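Local atomic coordinates of anopheles gambiae adenosine kinase (Anopheles gambiae, PDB entry 3LOO), a protein that phosphorylates adenosine to AMP with ATP as phosphate donor, as an adenosine kinase of the pfkB carbohydrate kinase family. Residues G80-N85 with A315-V320; V234-E239 with G321-Q326. One frame throughout, in Å; residues are numbered along the deposited sequence.

Contact 1: G80-N85 with A315-V320; sequences GGSVQN and AGDAFV. With B4P (bis(adenosine)-5'-tetraphosphate), chain D.
S82 and N85, one helical turn apart, both bind the carboxylate of D317. The walk toward them starts at G80, whose backbone lies against the ribose hydroxyl O2E of B4P. G80 O also accepts a bond from Q84 NE2, nearly in line with the carbonyl. G81 is the N-cap of helix 82-94, and its N gives a hydrogen bond of 2.8 Å to B4P O2E. Next along, S82 N reaches the adenine atom N3A of B4P at 3.2 Å. The S82 hydroxyl stands anti to the backbone N (chi1 -177°). This turns OG to D317, where it donates to OD1 at 2.8 Å from well above the carboxylate plane, 60° out of it. The CB of N85 faces helix 315-328 and packs on D317 CB. Its ND2 donates to D317 OD2 at 2.9 Å, on the anti side of the carboxylate and close to the N85 amide plane. The same ND2 also donates to B4P O3E at 3.1 Å. These two bonds fix the rotation of the amide. Each carboxylate oxygen of D317 thus has its own donor from segment 80-85. On the other helix, D317 N binds the phosphate oxygen B4P O1B and G316 N binds O3B, each at 3.1 Å. The bridge joins the ribose-binding G80-G81 pair to the first turn of helix 315-328. The GAGD run starts at G314, just before the helix, and continues into that turn. Its backbone amides are typical of the anion hole of the ribokinase-like (pfkB) fold.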
# COMPACT_ATOMS: atom_id res chain seq x y z
N GLY A 80 2.09 -4.62 -9.85
CA GLY A 80 1.32 -3.85 -8.85
C GLY A 80 1.27 -4.50 -7.48
O GLY A 80 2.21 -5.17 -7.06
N GLY A 81 0.15 -4.32 -6.80
CA GLY A 81 0.10 -4.57 -5.36
C GLY A 81 0.61 -3.33 -4.63
O GLY A 81 1.69 -2.78 -4.93
N SER A 82 -0.20 -2.85 -3.70
CA SER A 82 0.06 -1.59 -2.99
C SER A 82 1.47 -1.53 -2.33
O SER A 82 2.25 -0.65 -2.64
CB SER A 82 -1.02 -1.38 -1.94
OG SER A 82 -0.82 -0.15 -1.28
N VAL A 83 1.75 -2.44 -1.42
CA VAL A 83 3.00 -2.42 -0.65
C VAL A 83 4.18 -2.68 -1.59
O VAL A 83 5.22 -2.03 -1.48
CB VAL A 83 3.00 -3.50 0.51
CG1 VAL A 83 4.40 -3.57 1.19
CG2 VAL A 83 1.91 -3.20 1.51
N GLN A 84 4.03 -3.63 -2.52
CA GLN A 84 5.04 -3.84 -3.55
C GLN A 84 5.40 -2.57 -4.32
O GLN A 84 6.60 -2.26 -4.48
CB GLN A 84 4.67 -4.98 -4.50
CG GLN A 84 5.89 -5.46 -5.28
CD GLN A 84 5.70 -6.82 -5.95
OE1 GLN A 84 6.59 -7.66 -5.88
NE2 GLN A 84 4.55 -7.03 -6.64
N ASN A 85 4.39 -1.84 -4.80
CA ASN A 85 4.57 -0.57 -5.49
C ASN A 85 5.37 0.42 -4.63
O ASN A 85 6.28 1.07 -5.12
CB ASN A 85 3.23 0.14 -5.75
CG ASN A 85 2.42 -0.45 -6.90
OD1 ASN A 85 2.93 -1.17 -7.77
ND2 ASN A 85 1.11 -0.17 -6.88
N ALA A 315 -0.50 6.37 -7.40
CA ALA A 315 0.02 7.64 -6.89
C ALA A 315 0.17 7.61 -5.35
O ALA A 315 1.16 8.06 -4.81
CB ALA A 315 -0.87 8.79 -7.32
N GLY A 316 -0.86 7.11 -4.67
CA GLY A 316 -0.85 6.95 -3.21
C GLY A 316 0.24 5.99 -2.77
O GLY A 316 0.88 6.22 -1.75
N ASP A 317 0.47 4.94 -3.55
CA ASP A 317 1.54 3.99 -3.23
C ASP A 317 2.93 4.60 -3.36
O ASP A 317 3.80 4.36 -2.52
CB ASP A 317 1.43 2.68 -4.03
CG ASP A 317 0.03 1.99 -3.88
OD1 ASP A 317 -0.65 2.17 -2.85
OD2 ASP A 317 -0.36 1.25 -4.82
N ALA A 318 3.09 5.42 -4.41
CA ALA A 318 4.29 6.16 -4.69
C ALA A 318 4.55 7.25 -3.68
O ALA A 318 5.72 7.54 -3.35
CB ALA A 318 4.18 6.84 -6.13
N PHE A 319 3.46 7.87 -3.21
CA PHE A 319 3.57 8.84 -2.12
C PHE A 319 4.21 8.15 -0.92
O PHE A 319 5.16 8.67 -0.34
CB PHE A 319 2.22 9.40 -1.70
CG PHE A 319 2.31 10.26 -0.48
CD1 PHE A 319 2.64 11.62 -0.57
CD2 PHE A 319 2.12 9.69 0.78
CE1 PHE A 319 2.78 12.40 0.57
CE2 PHE A 319 2.27 10.47 1.94
CZ PHE A 319 2.60 11.82 1.84
N VAL A 320 3.71 6.98 -0.56
CA VAL A 320 4.30 6.23 0.58
C VAL A 320 5.75 5.79 0.32
O VAL A 320 6.59 5.93 1.19
CB VAL A 320 3.44 5.03 1.03
CG1 VAL A 320 4.18 4.18 2.12
CG2 VAL A 320 2.10 5.52 1.63
PA B4P D . -4.73 3.49 -7.03
O1A B4P D . -4.21 3.88 -8.41
O2A B4P D . -6.23 3.22 -6.90
O3A B4P D . -4.48 4.77 -6.10
PB B4P D . -3.60 4.69 -4.78
O1B B4P D . -2.12 4.46 -5.10
O2B B4P D . -4.27 3.86 -3.69
O3B B4P D . -3.89 6.32 -4.66
PG B4P D . -4.63 7.11 -3.46
O1G B4P D . -6.08 7.31 -3.74
O2G B4P D . -4.32 6.35 -2.19
O3G B4P D . -3.88 8.52 -3.40
PD B4P D . -4.38 10.00 -3.79
O1D B4P D . -5.22 9.90 -5.01
O2D B4P D . -4.87 10.77 -2.60
O5E B4P D . -3.85 2.27 -6.42
C5E B4P D . -3.59 1.28 -7.39
C4E B4P D . -2.95 0.03 -6.86
O4E B4P D . -3.73 -0.61 -5.86
C3E B4P D . -2.87 -0.96 -7.98
O3E B4P D . -1.49 -0.96 -8.39
C2E B4P D . -3.25 -2.30 -7.35
O2E B4P D . -2.33 -3.37 -7.60
C1E B4P D . -3.38 -1.97 -5.85
N9A B4P D . -4.47 -2.78 -5.26
C8A B4P D . -5.81 -2.72 -5.52
N7A B4P D . -6.43 -3.66 -4.75
C5A B4P D . -5.49 -4.33 -4.03
C6A B4P D . -5.51 -5.37 -3.08
N6A B4P D . -6.66 -6.01 -2.70
N1A B4P D . -4.34 -5.81 -2.56
C2A B4P D . -3.16 -5.23 -2.89
N3A B4P D . -3.11 -4.22 -3.78
C4A B4P D . -4.25 -3.76 -4.35
O5F B4P D . -2.97 10.60 -4.26
C5F B4P D . -1.78 10.42 -3.49
C4F B4P D . -0.80 11.50 -3.95
O4F B4P D . -0.69 11.54 -5.39
C3F B4P D . -1.31 12.89 -3.61
O3F B4P D . -1.03 13.17 -2.24
C2F B4P D . -0.54 13.76 -4.58
O2F B4P D . 0.78 14.04 -4.08
C1F B4P D . -0.49 12.89 -5.85
N9B B4P D . -1.66 13.27 -6.70
C8B B4P D . -2.82 12.59 -6.82
N7B B4P D . -3.67 13.22 -7.66
C5B B4P D . -3.07 14.34 -8.12
C6B B4P D . -3.42 15.38 -8.97
N6B B4P D . -4.64 15.37 -9.56
N1B B4P D . -2.52 16.39 -9.22
C2B B4P D . -1.30 16.40 -8.64
N3B B4P D . -0.91 15.42 -7.78
C4B B4P D . -1.74 14.38 -7.48

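Contact 2: V234-E239 with G321-Q326; sequences VLFGNE and GGFLAQ. With B4P (bis(adenosine)-5'-tetraphosphate), chain D.
In the ribokinase-like (pfkB) fold, the central sheet packs against the helix that begins at the anion hole, and here F236 of strand 234-238 meets F323 of helix 315-328. The two rings form a T-shaped, edge-to-face pair. F236 supplies the edge and F323 the face. The ring centroids are 5.0 Å apart and the planes stand at 84°. F236 CZ leads the approach and comes within 3.6 Å of F323 CD2. It sits over the face of F323 but is displaced toward the rim. F236 CE1 follows at 3.9 Å from F323 CG. The torsions explain the meeting. F236 has CG anti to its carbonyl carbon (chi1 -56°), which sends the ring out from the strand toward the helix. F323 reaches back from the helix and offers a ring face. V234, two residues before F236 on the same side of the strand, completes the group. Its CG1 lies over one face of the F236 ring and touches F323 CZ loosely, at 4.5 Å. The three side chains are buried and meet through apolar atoms. I278 of the next strand and I337 of helix 333-350 also touch F323, so the pair sits where the sheet meets helices 315-328 and 333-350. Further along the segment the chemistry is polar. There N238 and E241 fit the NXXE pattern known from this family, which is consistent with a role at the phosphates. N238 caps the following helix, with OD1 accepting a hydrogen bond from E241 N. Its amide nitrogen turns to the ligand: N238 ND2 donates to the phosphate oxygen B4P O1G at 2.9 Å, with an angle of 166° at the hydrogen.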
# COMPACT_ATOMS: atom_id res chain seq x y z
N VAL A 234 2.51 5.02 12.33
CA VAL A 234 2.12 5.89 11.19
C VAL A 234 0.97 5.20 10.43
O VAL A 234 1.07 4.04 10.03
CB VAL A 234 3.30 6.19 10.19
CG1 VAL A 234 2.87 7.24 9.16
CG2 VAL A 234 4.62 6.69 10.89
N LEU A 235 -0.12 5.95 10.22
CA LEU A 235 -1.23 5.50 9.40
C LEU A 235 -1.36 6.44 8.17
O LEU A 235 -1.48 7.65 8.33
CB LEU A 235 -2.53 5.54 10.20
CG LEU A 235 -3.81 5.20 9.41
CD1 LEU A 235 -3.70 3.81 8.80
CD2 LEU A 235 -5.13 5.34 10.26
N PHE A 236 -1.31 5.87 6.98
CA PHE A 236 -1.55 6.59 5.73
C PHE A 236 -2.96 6.22 5.24
O PHE A 236 -3.45 5.10 5.50
CB PHE A 236 -0.57 6.14 4.65
CG PHE A 236 0.90 6.28 5.02
CD1 PHE A 236 1.56 7.47 4.79
CD2 PHE A 236 1.61 5.19 5.55
CE1 PHE A 236 2.96 7.60 5.09
CE2 PHE A 236 2.98 5.31 5.88
CZ PHE A 236 3.65 6.51 5.64
N GLY A 237 -3.59 7.13 4.50
CA GLY A 237 -4.84 6.80 3.80
C GLY A 237 -5.30 7.99 2.99
O GLY A 237 -4.77 9.09 3.15
N ASN A 238 -6.25 7.78 2.10
CA ASN A 238 -6.78 8.93 1.38
C ASN A 238 -8.07 9.45 2.07
O ASN A 238 -8.50 8.93 3.10
CB ASN A 238 -6.95 8.64 -0.13
CG ASN A 238 -8.09 7.68 -0.45
OD1 ASN A 238 -8.96 7.45 0.38
ND2 ASN A 238 -8.05 7.07 -1.63
N GLU A 239 -8.65 10.49 1.52
CA GLU A 239 -9.76 11.15 2.20
C GLU A 239 -10.97 10.23 2.32
O GLU A 239 -11.66 10.23 3.32
CB GLU A 239 -10.11 12.46 1.49
CG GLU A 239 -10.93 12.30 0.23
CD GLU A 239 -10.08 12.47 -1.00
OE1 GLU A 239 -9.17 11.65 -1.24
OE2 GLU A 239 -10.32 13.48 -1.72
N GLY A 321 6.04 5.28 -0.87
CA GLY A 321 7.45 4.96 -1.22
C GLY A 321 8.40 6.15 -1.01
O GLY A 321 9.47 5.98 -0.48
N GLY A 322 8.01 7.35 -1.45
CA GLY A 322 8.83 8.57 -1.30
C GLY A 322 9.04 8.88 0.17
O GLY A 322 10.16 9.19 0.61
N PHE A 323 7.95 8.81 0.94
CA PHE A 323 7.98 9.01 2.40
C PHE A 323 8.96 8.05 3.08
O PHE A 323 9.80 8.48 3.92
CB PHE A 323 6.56 8.83 2.99
CG PHE A 323 6.50 9.00 4.51
CD1 PHE A 323 6.04 10.21 5.06
CD2 PHE A 323 6.87 7.98 5.36
CE1 PHE A 323 5.97 10.40 6.45
CE2 PHE A 323 6.79 8.14 6.74
CZ PHE A 323 6.34 9.35 7.30
N LEU A 324 8.85 6.77 2.73
CA LEU A 324 9.69 5.72 3.37
C LEU A 324 11.17 5.89 2.97
O LEU A 324 12.06 5.62 3.76
CB LEU A 324 9.22 4.31 2.97
CG LEU A 324 7.90 3.81 3.59
CD1 LEU A 324 7.49 2.54 2.92
CD2 LEU A 324 8.09 3.55 5.09
N ALA A 325 11.44 6.30 1.73
CA ALA A 325 12.83 6.53 1.31
C ALA A 325 13.53 7.58 2.21
O ALA A 325 14.74 7.48 2.50
CB ALA A 325 12.86 6.96 -0.14
N GLN A 326 12.79 8.61 2.62
CA GLN A 326 13.37 9.64 3.48
C GLN A 326 13.40 9.22 4.92
O GLN A 326 14.32 9.61 5.65
CB GLN A 326 12.66 10.99 3.31
CG GLN A 326 12.78 11.53 1.90
CD GLN A 326 14.22 11.50 1.35
OE1 GLN A 326 15.19 11.72 2.09
NE2 GLN A 326 14.36 11.25 0.06
PA B4P D . -4.73 3.49 -7.03
O1A B4P D . -4.21 3.88 -8.41
O2A B4P D . -6.23 3.22 -6.90
O3A B4P D . -4.48 4.77 -6.10
PB B4P D . -3.60 4.69 -4.78
O1B B4P D . -2.12 4.46 -5.10
O2B B4P D . -4.27 3.86 -3.69
O3B B4P D . -3.89 6.32 -4.66
PG B4P D . -4.63 7.11 -3.46
O1G B4P D . -6.08 7.31 -3.74
O2G B4P D . -4.32 6.35 -2.19
O3G B4P D . -3.88 8.52 -3.40
PD B4P D . -4.38 10.00 -3.79
O1D B4P D . -5.22 9.90 -5.01
O2D B4P D . -4.87 10.77 -2.60
O5E B4P D . -3.85 2.27 -6.42
C5E B4P D . -3.59 1.28 -7.39
C4E B4P D . -2.95 0.03 -6.86
O4E B4P D . -3.73 -0.61 -5.86
C3E B4P D . -2.87 -0.96 -7.98
O3E B4P D . -1.49 -0.96 -8.39
C2E B4P D . -3.25 -2.30 -7.35
O2E B4P D . -2.33 -3.37 -7.60
C1E B4P D . -3.38 -1.97 -5.85
N9A B4P D . -4.47 -2.78 -5.26
C8A B4P D . -5.81 -2.72 -5.52
N7A B4P D . -6.43 -3.66 -4.75
C5A B4P D . -5.49 -4.33 -4.03
C6A B4P D . -5.51 -5.37 -3.08
N6A B4P D . -6.66 -6.01 -2.70
N1A B4P D . -4.34 -5.81 -2.56
C2A B4P D . -3.16 -5.23 -2.89
N3A B4P D . -3.11 -4.22 -3.78
C4A B4P D . -4.25 -3.76 -4.35
O5F B4P D . -2.97 10.60 -4.26
C5F B4P D . -1.78 10.42 -3.49
C4F B4P D . -0.80 11.50 -3.95
O4F B4P D . -0.69 11.54 -5.39
C3F B4P D . -1.31 12.89 -3.61
O3F B4P D . -1.03 13.17 -2.24
C2F B4P D . -0.54 13.76 -4.58
O2F B4P D . 0.78 14.04 -4.08
C1F B4P D . -0.49 12.89 -5.85
N9B B4P D . -1.66 13.27 -6.70
C8B B4P D . -2.82 12.59 -6.82
N7B B4P D . -3.67 13.22 -7.66
C5B B4P D . -3.07 14.34 -8.12
C6B B4P D . -3.42 15.38 -8.97
N6B B4P D . -4.64 15.37 -9.56
N1B B4P D . -2.52 16.39 -9.22
C2B B4P D . -1.30 16.40 -8.64
N3B B4P D . -0.91 15.42 -7.78
C4B B4P D . -1.74 14.38 -7.48

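Overall arrangement
Both contacts are buried and both use helix 315-328. Contact 1 takes its first turn, at the ligand; contact 2 takes the next turns, packed against the large sheet, though contact 1 lies nearer the middle of the chain. Their chemistry changes along the helix. Contact 1 is polar, a carboxylate held by a hydroxyl and an amide beside the ribose and phosphates. Contact 2 is aromatic and apolar across its two segments, and reaches B4P through N238, the N-cap of the next helix. Their centres are 9 Å apart and they meet directly: V320 CG2 packs on F236 CG at 3.7 Å. F236 therefore touches V320 from contact 1 as well as F323.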